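Local coordinates for protein putative acyl-CoA N-acyltransferase (Klebsiella pneumoniae subsp. pneumoniae, PDB 3LOD) that is a putative GNAT-family acyltransferase that probably transfers an acyl group from acyl-CoA to an amine, at residues L41-L52 with G63-E71; Y126-A136 with L145-L153. All blocks are in the same frame, centred on the assembly; numbering follows the deposited sequence.

Contact 1: L41-L52 with G63-E71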
loop_
_atom_site.group_PDB
_atom_site.type_symbol
_atom_site.label_atom_id
_atom_site.label_comp_id
_atom_site.label_asym_id
_atom_site.label_seq_id
_atom_site.Cartn_x
_atom_site.Cartn_y
_atom_site.Cartn_z
ATOM N N LEU A 41 8.416 9.249 -0.327
ATOM C CA LEU A 41 7.675 9.210 0.952
ATOM C C LEU A 41 8.394 9.841 2.136
ATOM O O LEU A 41 7.760 10.274 3.093
ATOM C CB LEU A 41 7.240 7.795 1.331
ATOM C CG LEU A 41 6.004 7.136 0.718
ATOM C CD1 LEU A 41 5.826 5.799 1.338
ATOM C CD2 LEU A 41 4.759 7.929 0.922
ATOM N N SER A 42 9.717 9.883 2.077
ATOM C CA SER A 42 10.510 10.372 3.199
ATOM C C SER A 42 10.351 11.866 3.429
ATOM O O SER A 42 10.439 12.309 4.566
ATOM C CB SER A 42 11.981 10.009 3.010
ATOM O OG SER A 42 12.325 10.022 1.640
ATOM N N GLN A 43 10.093 12.628 2.361
ATOM C CA GLN A 43 10.027 14.108 2.411
ATOM C C GLN A 43 8.813 14.650 3.127
ATOM O O GLN A 43 8.876 15.700 3.755
ATOM C CB GLN A 43 9.979 14.731 1.011
ATOM C CG GLN A 43 10.426 13.850 -0.140
ATOM C CD GLN A 43 11.901 13.976 -0.494
ATOM O OE1 GLN A 43 12.377 13.304 -1.415
ATOM N NE2 GLN A 43 12.628 14.844 0.214
ATOM N N LEU A 44 7.694 13.948 2.993
ATOM C CA LEU A 44 6.388 14.475 3.378
ATOM C C LEU A 44 6.281 14.720 4.876
ATOM O O LEU A 44 6.971 14.061 5.668
ATOM C CB LEU A 44 5.272 13.530 2.914
ATOM C CG LEU A 44 4.730 13.626 1.487
ATOM C CD1 LEU A 44 5.798 13.740 0.418
ATOM C CD2 LEU A 44 3.952 12.393 1.218
ATOM N N PRO A 45 5.437 15.691 5.269
ATOM C CA PRO A 45 5.026 15.765 6.682
ATOM C C PRO A 45 4.609 14.373 7.250
ATOM O O PRO A 45 3.652 13.753 6.771
ATOM C CB PRO A 45 3.873 16.780 6.673
ATOM C CG PRO A 45 3.781 17.303 5.207
ATOM C CD PRO A 45 5.027 16.884 4.503
ATOM N N PRO A 46 5.352 13.878 8.249
ATOM C CA PRO A 46 5.250 12.549 8.877
ATOM C C PRO A 46 3.914 12.186 9.532
ATOM O O PRO A 46 3.596 11.010 9.627
ATOM C CB PRO A 46 6.332 12.609 9.956
ATOM C CG PRO A 46 7.370 13.620 9.390
ATOM C CD PRO A 46 6.458 14.669 8.827
ATOM N N GLN A 47 3.159 13.168 10.020
ATOM C CA GLN A 47 1.807 12.920 10.515
ATOM C C GLN A 47 0.951 12.393 9.359
ATOM O O GLN A 47 0.053 11.582 9.567
ATOM C CB GLN A 47 1.154 14.199 11.043
ATOM C CG GLN A 47 1.854 14.805 12.242
ATOM C CD GLN A 47 2.899 15.894 11.870
ATOM O OE1 GLN A 47 2.760 17.059 12.281
ATOM N NE2 GLN A 47 3.936 15.518 11.104
ATOM N N THR A 48 1.239 12.868 8.145
ATOM C CA THR A 48 0.395 12.611 7.013
ATOM C C THR A 48 0.682 11.266 6.366
ATOM O O THR A 48 0.022 10.904 5.397
ATOM C CB THR A 48 0.510 13.713 5.936
ATOM O OG1 THR A 48 1.725 13.534 5.183
ATOM C CG2 THR A 48 0.401 15.138 6.561
ATOM N N VAL A 49 1.632 10.507 6.899
ATOM C CA VAL A 49 1.977 9.227 6.296
ATOM C C VAL A 49 1.773 8.065 7.266
ATOM O O VAL A 49 2.298 8.091 8.385
ATOM C CB VAL A 49 3.467 9.231 5.837
ATOM C CG1 VAL A 49 3.930 7.834 5.288
ATOM C CG2 VAL A 49 3.734 10.361 4.820
ATOM N N ILE A 50 0.986 7.069 6.857
ATOM C CA ILE A 50 0.925 5.798 7.574
ATOM C C ILE A 50 1.733 4.796 6.772
ATOM O O ILE A 50 1.528 4.649 5.547
ATOM C CB ILE A 50 -0.513 5.246 7.680
ATOM C CG1 ILE A 50 -1.379 6.116 8.584
ATOM C CG2 ILE A 50 -0.548 3.785 8.165
ATOM C CD1 ILE A 50 -2.851 5.931 8.218
ATOM N N ALA A 51 2.608 4.081 7.465
ATOM C CA ALA A 51 3.463 3.119 6.840
ATOM C C ALA A 51 3.563 1.920 7.766
ATOM O O ALA A 51 3.831 2.063 8.980
ATOM C CB ALA A 51 4.805 3.721 6.650
ATOM N N LEU A 52 3.381 0.743 7.186
ATOM C CA LEU A 52 3.370 -0.530 7.934
ATOM C C LEU A 52 4.230 -1.609 7.272
ATOM O O LEU A 52 4.444 -1.566 6.048
ATOM C CB LEU A 52 1.931 -1.059 8.017
ATOM C CG LEU A 52 0.852 -0.216 8.711
ATOM C CD1 LEU A 52 -0.521 -0.939 8.747
ATOM C CD2 LEU A 52 1.264 0.236 10.109
ATOM N N GLY A 63 7.275 -7.531 3.682
ATOM C CA GLY A 63 6.256 -6.825 2.902
ATOM C C GLY A 63 5.989 -5.454 3.524
ATOM O O GLY A 63 6.349 -5.207 4.680
ATOM N N CYS A 64 5.402 -4.531 2.776
ATOM C CA CYS A 64 5.063 -3.257 3.394
ATOM C C CYS A 64 4.062 -2.508 2.590
ATOM O O CYS A 64 3.753 -2.931 1.451
ATOM C CB CYS A 64 6.302 -2.386 3.506
ATOM S SG CYS A 64 6.998 -1.965 1.862
ATOM N N GLY A 65 3.565 -1.391 3.144
ATOM C CA GLY A 65 2.701 -0.499 2.363
ATOM C C GLY A 65 2.429 0.773 3.135
ATOM O O GLY A 65 2.791 0.896 4.319
ATOM N N ALA A 66 1.779 1.726 2.478
ATOM C CA ALA A 66 1.650 3.048 3.065
ATOM C C ALA A 66 0.446 3.798 2.524
ATOM O O ALA A 66 -0.053 3.518 1.386
ATOM C CB ALA A 66 2.888 3.846 2.831
ATOM N N ILE A 67 -0.029 4.725 3.344
ATOM C CA ILE A 67 -1.154 5.565 2.980
ATOM C C ILE A 67 -0.748 6.980 3.283
ATOM O O ILE A 67 -0.260 7.275 4.388
ATOM C CB ILE A 67 -2.403 5.219 3.800
ATOM C CG1 ILE A 67 -2.950 3.878 3.344
ATOM C CG2 ILE A 67 -3.474 6.329 3.675
ATOM C CD1 ILE A 67 -3.997 3.318 4.274
ATOM N N VAL A 68 -0.951 7.849 2.301
ATOM C CA VAL A 68 -0.736 9.284 2.451
ATOM C C VAL A 68 -2.095 9.924 2.588
ATOM O O VAL A 68 -2.914 9.806 1.653
ATOM C CB VAL A 68 -0.105 9.853 1.197
ATOM C CG1 VAL A 68 -0.026 11.428 1.279
ATOM C CG2 VAL A 68 1.267 9.216 0.954
ATOM N N LEU A 69 -2.337 10.582 3.739
ATOM C CA LEU A 69 -3.611 11.246 4.075
ATOM C C LEU A 69 -3.706 12.737 3.731
ATOM O O LEU A 69 -2.806 13.517 4.019
ATOM C CB LEU A 69 -3.850 11.160 5.556
ATOM C CG LEU A 69 -3.769 9.858 6.304
ATOM C CD1 LEU A 69 -3.554 10.237 7.763
ATOM C CD2 LEU A 69 -5.095 9.241 6.110
ATOM N N SER A 70 -4.854 13.147 3.193
ATOM C CA SER A 70 -5.077 14.508 2.778
ATOM C C SER A 70 -5.938 15.171 3.840
ATOM O O SER A 70 -6.521 14.496 4.698
ATOM C CB SER A 70 -5.820 14.487 1.460
ATOM O OG SER A 70 -7.239 14.508 1.668
ATOM N N GLU A 71 -6.044 16.491 3.787
ATOM C CA GLU A 71 -6.822 17.147 4.825
ATOM C C GLU A 71 -8.345 17.050 4.597
ATOM O O GLU A 71 -9.111 17.365 5.492
ATOM C CB GLU A 71 -6.331 18.577 5.153
ATOM C CG GLU A 71 -6.141 19.495 3.955
ATOM C CD GLU A 71 -5.336 20.757 4.299
ATOM O OE1 GLU A 71 -4.120 20.638 4.601
ATOM O OE2 GLU A 71 -5.917 21.863 4.252
#

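Contact 2: Y126-A136 with L145-L153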
loop_
_atom_site.group_PDB
_atom_site.type_symbol
_atom_site.label_atom_id
_atom_site.label_comp_id
_atom_site.label_asym_id
_atom_site.label_seq_id
_atom_site.Cartn_x
_atom_site.Cartn_y
_atom_site.Cartn_z
ATOM N N TYR A 126 -6.930 -5.925 -4.686
ATOM C CA TYR A 126 -7.815 -4.856 -4.309
ATOM C C TYR A 126 -9.233 -5.166 -4.659
ATOM O O TYR A 126 -10.107 -4.863 -3.859
ATOM C CB TYR A 126 -7.405 -3.538 -4.935
ATOM C CG TYR A 126 -5.982 -3.170 -4.603
ATOM C CD1 TYR A 126 -5.495 -3.200 -3.270
ATOM C CD2 TYR A 126 -5.121 -2.780 -5.604
ATOM C CE1 TYR A 126 -4.152 -2.906 -2.983
ATOM C CE2 TYR A 126 -3.790 -2.456 -5.329
ATOM C CZ TYR A 126 -3.312 -2.521 -4.028
ATOM O OH TYR A 126 -1.960 -2.152 -3.822
ATOM N N THR A 127 -9.465 -5.725 -5.848
ATOM C CA THR A 127 -10.810 -6.105 -6.332
ATOM C C THR A 127 -11.489 -7.099 -5.395
ATOM O O THR A 127 -12.666 -6.952 -5.090
ATOM C CB THR A 127 -10.758 -6.731 -7.753
ATOM O OG1 THR A 127 -9.845 -5.981 -8.560
ATOM C CG2 THR A 127 -12.134 -6.761 -8.427
ATOM N N ARG A 128 -10.736 -8.102 -4.939
ATOM C CA ARG A 128 -11.213 -9.091 -3.963
ATOM C C ARG A 128 -11.642 -8.426 -2.649
ATOM O O ARG A 128 -12.373 -9.038 -1.859
ATOM C CB ARG A 128 -10.122 -10.134 -3.652
ATOM C CG ARG A 128 -10.194 -11.444 -4.442
ATOM C CD ARG A 128 -9.083 -12.415 -4.017
ATOM N NE ARG A 128 -7.802 -12.170 -4.703
ATOM C CZ ARG A 128 -6.602 -11.983 -4.122
ATOM N NH1 ARG A 128 -6.436 -12.004 -2.790
ATOM N NH2 ARG A 128 -5.541 -11.764 -4.889
ATOM N N ASN A 129 -11.200 -7.187 -2.407
ATOM C CA ASN A 129 -11.536 -6.490 -1.149
ATOM C C ASN A 129 -12.237 -5.139 -1.299
ATOM O O ASN A 129 -12.053 -4.220 -0.493
ATOM C CB ASN A 129 -10.333 -6.425 -0.210
ATOM C CG ASN A 129 -9.739 -7.801 0.058
ATOM O OD1 ASN A 129 -8.728 -8.184 -0.545
ATOM N ND2 ASN A 129 -10.380 -8.566 0.931
ATOM N N GLY A 130 -13.045 -5.027 -2.334
ATOM C CA GLY A 130 -13.991 -3.949 -2.409
ATOM C C GLY A 130 -13.520 -2.701 -3.074
ATOM O O GLY A 130 -14.266 -1.748 -3.111
ATOM N N TYR A 131 -12.296 -2.676 -3.586
ATOM C CA TYR A 131 -11.863 -1.519 -4.374
ATOM C C TYR A 131 -12.506 -1.596 -5.732
ATOM O O TYR A 131 -12.689 -2.685 -6.233
ATOM C CB TYR A 131 -10.340 -1.469 -4.516
ATOM C CG TYR A 131 -9.713 -1.110 -3.220
ATOM C CD1 TYR A 131 -9.287 0.199 -2.954
ATOM C CD2 TYR A 131 -9.592 -2.060 -2.215
ATOM C CE1 TYR A 131 -8.717 0.558 -1.672
ATOM C CE2 TYR A 131 -9.034 -1.724 -0.958
ATOM C CZ TYR A 131 -8.614 -0.416 -0.703
ATOM O OH TYR A 131 -8.103 -0.151 0.543
ATOM N N GLN A 132 -12.848 -0.455 -6.324
ATOM C CA GLN A 132 -13.485 -0.437 -7.630
ATOM C C GLN A 132 -12.776 0.517 -8.554
ATOM O O GLN A 132 -12.289 1.551 -8.111
ATOM C CB GLN A 132 -14.920 0.025 -7.507
ATOM C CG GLN A 132 -15.704 -0.569 -6.354
ATOM C CD GLN A 132 -17.102 -0.891 -6.767
ATOM O OE1 GLN A 132 -18.042 -0.328 -6.239
ATOM N NE2 GLN A 132 -17.252 -1.773 -7.752
ATOM N N THR A 133 -12.721 0.197 -9.842
ATOM C CA THR A 133 -12.008 1.076 -10.761
ATOM C C THR A 133 -12.682 2.458 -10.791
ATOM O O THR A 133 -13.896 2.604 -10.518
ATOM C CB THR A 133 -11.919 0.485 -12.194
ATOM O OG1 THR A 133 -13.196 -0.032 -12.552
ATOM C CG2 THR A 133 -10.943 -0.663 -12.276
ATOM N N ARG A 134 -11.898 3.487 -11.090
ATOM C CA ARG A 134 -12.444 4.832 -11.197
ATOM C C ARG A 134 -11.499 5.634 -12.102
ATOM O O ARG A 134 -10.498 5.105 -12.582
ATOM C CB ARG A 134 -12.550 5.463 -9.815
ATOM C CG ARG A 134 -11.262 6.066 -9.404
ATOM C CD ARG A 134 -11.266 6.514 -8.012
ATOM N NE ARG A 134 -12.114 7.687 -7.954
ATOM C CZ ARG A 134 -11.742 8.914 -8.317
ATOM N NH1 ARG A 134 -12.605 9.897 -8.237
ATOM N NH2 ARG A 134 -10.505 9.153 -8.760
ATOM N N CYS A 135 -11.827 6.899 -12.349
ATOM C CA CYS A 135 -10.977 7.798 -13.148
ATOM C C CYS A 135 -9.802 8.315 -12.342
ATOM O O CYS A 135 -9.840 8.284 -11.121
ATOM C CB CYS A 135 -11.769 9.051 -13.571
ATOM S SG CYS A 135 -13.507 8.806 -13.711
ATOM N N ALA A 136 -8.821 8.874 -13.047
ATOM C CA ALA A 136 -7.771 9.724 -12.474
ATOM C C ALA A 136 -8.238 10.655 -11.349
ATOM O O ALA A 136 -9.334 11.185 -11.419
ATOM C CB ALA A 136 -7.149 10.551 -13.584
ATOM N N LEU A 145 -1.925 3.384 -19.772
ATOM C CA LEU A 145 -2.585 2.790 -18.648
ATOM C C LEU A 145 -1.912 2.892 -17.291
ATOM O O LEU A 145 -0.752 2.553 -17.075
ATOM C CB LEU A 145 -3.120 1.423 -18.969
ATOM C CG LEU A 145 -4.378 1.549 -19.819
ATOM C CD1 LEU A 145 -5.608 1.157 -19.043
ATOM C CD2 LEU A 145 -4.516 2.938 -20.414
ATOM N N SER A 146 -2.697 3.501 -16.424
ATOM C CA SER A 146 -2.711 3.394 -14.986
ATOM C C SER A 146 -4.090 2.818 -14.728
ATOM O O SER A 146 -4.991 2.879 -15.615
ATOM C CB SER A 146 -2.658 4.779 -14.367
ATOM O OG SER A 146 -1.349 5.296 -14.394
ATOM N N VAL A 147 -4.255 2.247 -13.541
ATOM C CA VAL A 147 -5.573 1.849 -13.027
ATOM C C VAL A 147 -5.744 2.572 -11.703
ATOM O O VAL A 147 -4.869 2.505 -10.830
ATOM C CB VAL A 147 -5.674 0.329 -12.779
ATOM C CG1 VAL A 147 -7.084 -0.080 -12.461
ATOM C CG2 VAL A 147 -5.210 -0.409 -13.997
ATOM N N PHE A 148 -6.851 3.291 -11.590
ATOM C CA PHE A 148 -7.205 3.984 -10.389
ATOM C C PHE A 148 -8.302 3.190 -9.767
ATOM O O PHE A 148 -9.164 2.691 -10.504
ATOM C CB PHE A 148 -7.706 5.362 -10.741
ATOM C CG PHE A 148 -6.708 6.159 -11.512
ATOM C CD1 PHE A 148 -5.658 6.817 -10.848
ATOM C CD2 PHE A 148 -6.797 6.252 -12.909
ATOM C CE1 PHE A 148 -4.708 7.560 -11.553
ATOM C CE2 PHE A 148 -5.857 6.995 -13.623
ATOM C CZ PHE A 148 -4.802 7.647 -12.934
ATOM N N MET A 149 -8.271 3.073 -8.426
ATOM C CA MET A 149 -9.278 2.317 -7.668
ATOM C C MET A 149 -9.610 3.022 -6.362
ATOM O O MET A 149 -8.805 3.768 -5.821
ATOM C CB MET A 149 -8.808 0.845 -7.420
ATOM C CG MET A 149 -8.138 0.123 -8.634
ATOM S SD MET A 149 -7.885 -1.705 -8.425
ATOM C CE MET A 149 -9.655 -2.090 -8.394
ATOM N N GLU A 150 -10.812 2.840 -5.837
ATOM C CA GLU A 150 -11.058 3.334 -4.507
ATOM C C GLU A 150 -12.085 2.516 -3.796
ATOM O O GLU A 150 -12.708 1.670 -4.386
ATOM C CB GLU A 150 -11.433 4.815 -4.493
ATOM C CG GLU A 150 -12.802 5.182 -5.143
ATOM C CD GLU A 150 -13.301 6.605 -4.775
ATOM O OE1 GLU A 150 -14.535 6.759 -4.537
ATOM O OE2 GLU A 150 -12.459 7.552 -4.712
ATOM N N LYS A 151 -12.240 2.802 -2.517
ATOM C CA LYS A 151 -13.053 2.034 -1.620
ATOM C C LYS A 151 -13.515 2.970 -0.477
ATOM O O LYS A 151 -12.687 3.653 0.125
ATOM C CB LYS A 151 -12.182 0.948 -1.022
ATOM C CG LYS A 151 -12.938 0.055 -0.098
ATOM C CD LYS A 151 -12.011 -0.858 0.634
ATOM C CE LYS A 151 -12.830 -1.732 1.516
ATOM N NZ LYS A 151 -12.019 -2.845 2.012
ATOM N N PRO A 152 -14.834 3.000 -0.179
ATOM C CA PRO A 152 -15.291 3.768 0.996
ATOM C C PRO A 152 -14.987 3.002 2.251
ATOM O O PRO A 152 -15.203 1.805 2.319
ATOM C CB PRO A 152 -16.800 3.898 0.781
ATOM C CG PRO A 152 -17.188 2.844 -0.130
ATOM C CD PRO A 152 -15.970 2.414 -0.927
ATOM N N LEU A 153 -14.453 3.670 3.249
ATOM C CA LEU A 153 -14.007 2.933 4.420
ATOM C C LEU A 153 -15.040 2.874 5.515
ATOM O O LEU A 153 -15.181 1.835 6.180
ATOM C CB LEU A 153 -12.746 3.553 4.997
ATOM C CG LEU A 153 -11.439 3.531 4.208
ATOM C CD1 LEU A 153 -10.375 3.884 5.202
ATOM C CD2 LEU A 153 -11.142 2.183 3.602
#

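Contact 1: L41-L52 with G63-E71
Val-68 presents both its methyls to Leu-41 and Leu-44, on the sheet face it shares with Val-49, Ala-51 and Ala-66. CG2 of Val-68 lies 3.7 Å from CD2 of Leu-41. CG1 of Val-68 meets CD2 of Leu-44 at 4.1 Å, where the two side chains stand roughly perpendicular. The forked end is set by chi1 of 173°, which places CG1 opposite the backbone N and turns both methyls to the leucines of the loop before strand 49-55. The other branch of Leu-41, CD1, reaches CB of Ala-66 at 3.8 Å, although Leu-41 is poorly ordered. On the opposite face CB of Ile-50 sits 4.3 Å from CB of Ile-67. The CD1 tip of Ile-50 borders CD1 of Leu-69.

Between these faces the strands run antiparallel, their axes at 170°. Ile-50 and Ile-67 exchange two backbone hydrogen bonds; that from Ile-50 N to Ile-67 O measures 2.8 Å. Leu-52 and Gly-65 form a second antiparallel hydrogen-bonded pair, in which the hydrogen bond from Leu-52 N to Gly-65 O is almost straight (171°). At the other end Leu-69 N donates to Thr-48 O at 2.9 Å, fixing the residue that leads into strand 49-55. Thr-48 is itself held by a turn, its N hydrogen-bonded to Pro-45 O.

Further out, Ala-66 and Val-68 hydrogen-bond through their backbones to Lys-78 and Glu-76 of strand 74-82. The hairpin thus lies in the N-terminal half of the GNAT sheet, with Cys-64 touching Phe-16 of helix 14-26 on one face and Leu-52 and Ile-67 packing on Leu-99 of helix 91-104 on the other. No side-chain hydrogen bond or salt bridge joins the two segments: backbone amides and carbonyls set the alignment, and apolar side chains build a hydrophobic layer on each face.

Contact 2: Y126-A136 with L145-L153
Gln-132 and Glu-150 form an antiparallel hydrogen-bonded pair, Gln-132 N lying 2.9 Å from Glu-150 O, while the axes of the two short strands diverge strongly from antiparallel, at 124°. Lys-151 extends across Tyr-131: its CB stands 3.6 Å from the ring centroid, over one face, in a CH-pi contact. With CG opposite the backbone N (chi1 -178°) and the chain straight beyond, NZ of Lys-151 donates a hydrogen bond to the backbone Asn-129 O, 2.9 Å away. Glu-100 of helix 91-104 is the second partner, salt-bridged to this amine and hydrogen-bonded to Tyr-131 OH, so one carboxylate steadies both side chains. Met-149 turns inward to the helix end; its SD lies 4.0 Å from CB of Tyr-126 and near the edge of that ring, a Met-aromatic contact. At the far end Ala-136 CA sits over the centre of the Phe-148 ring, 3.5 Å from its centroid. Arg-134 slants across Glu-150 and forms a salt bridge, NE to OE2 3.3 Å; the oxygen lies well outside the guanidinium plane, so charge attracts with no N-H aimed at it. Gly-130, at positive phi, is C-prime of the Schellman motif ending helix 120-128. Helix, tight turn and terminal antiparallel hairpin in this order are the C-terminal part of the GNAT fold.

How the contacts relate
After strand 5-8, helix 14-26 and a gap at 30-38 that is not modelled, the chain enters contact 1, which closes the hairpin of strands 49-55 and 61-69. Strand 74-82, helix 91-104, strand 110-116 and most of helix 120-128 follow before contact 2 closes the last hairpin. The two contacts therefore stand in series, neither enclosing nor crossing the other. Their centres are about 19 Å apart and their nearest atoms about 6 Å, without touching. Both belong to one mixed sheet, in which strands 74-82 and 110-116 separate the hairpins, and helix 91-104 packs against residues of each.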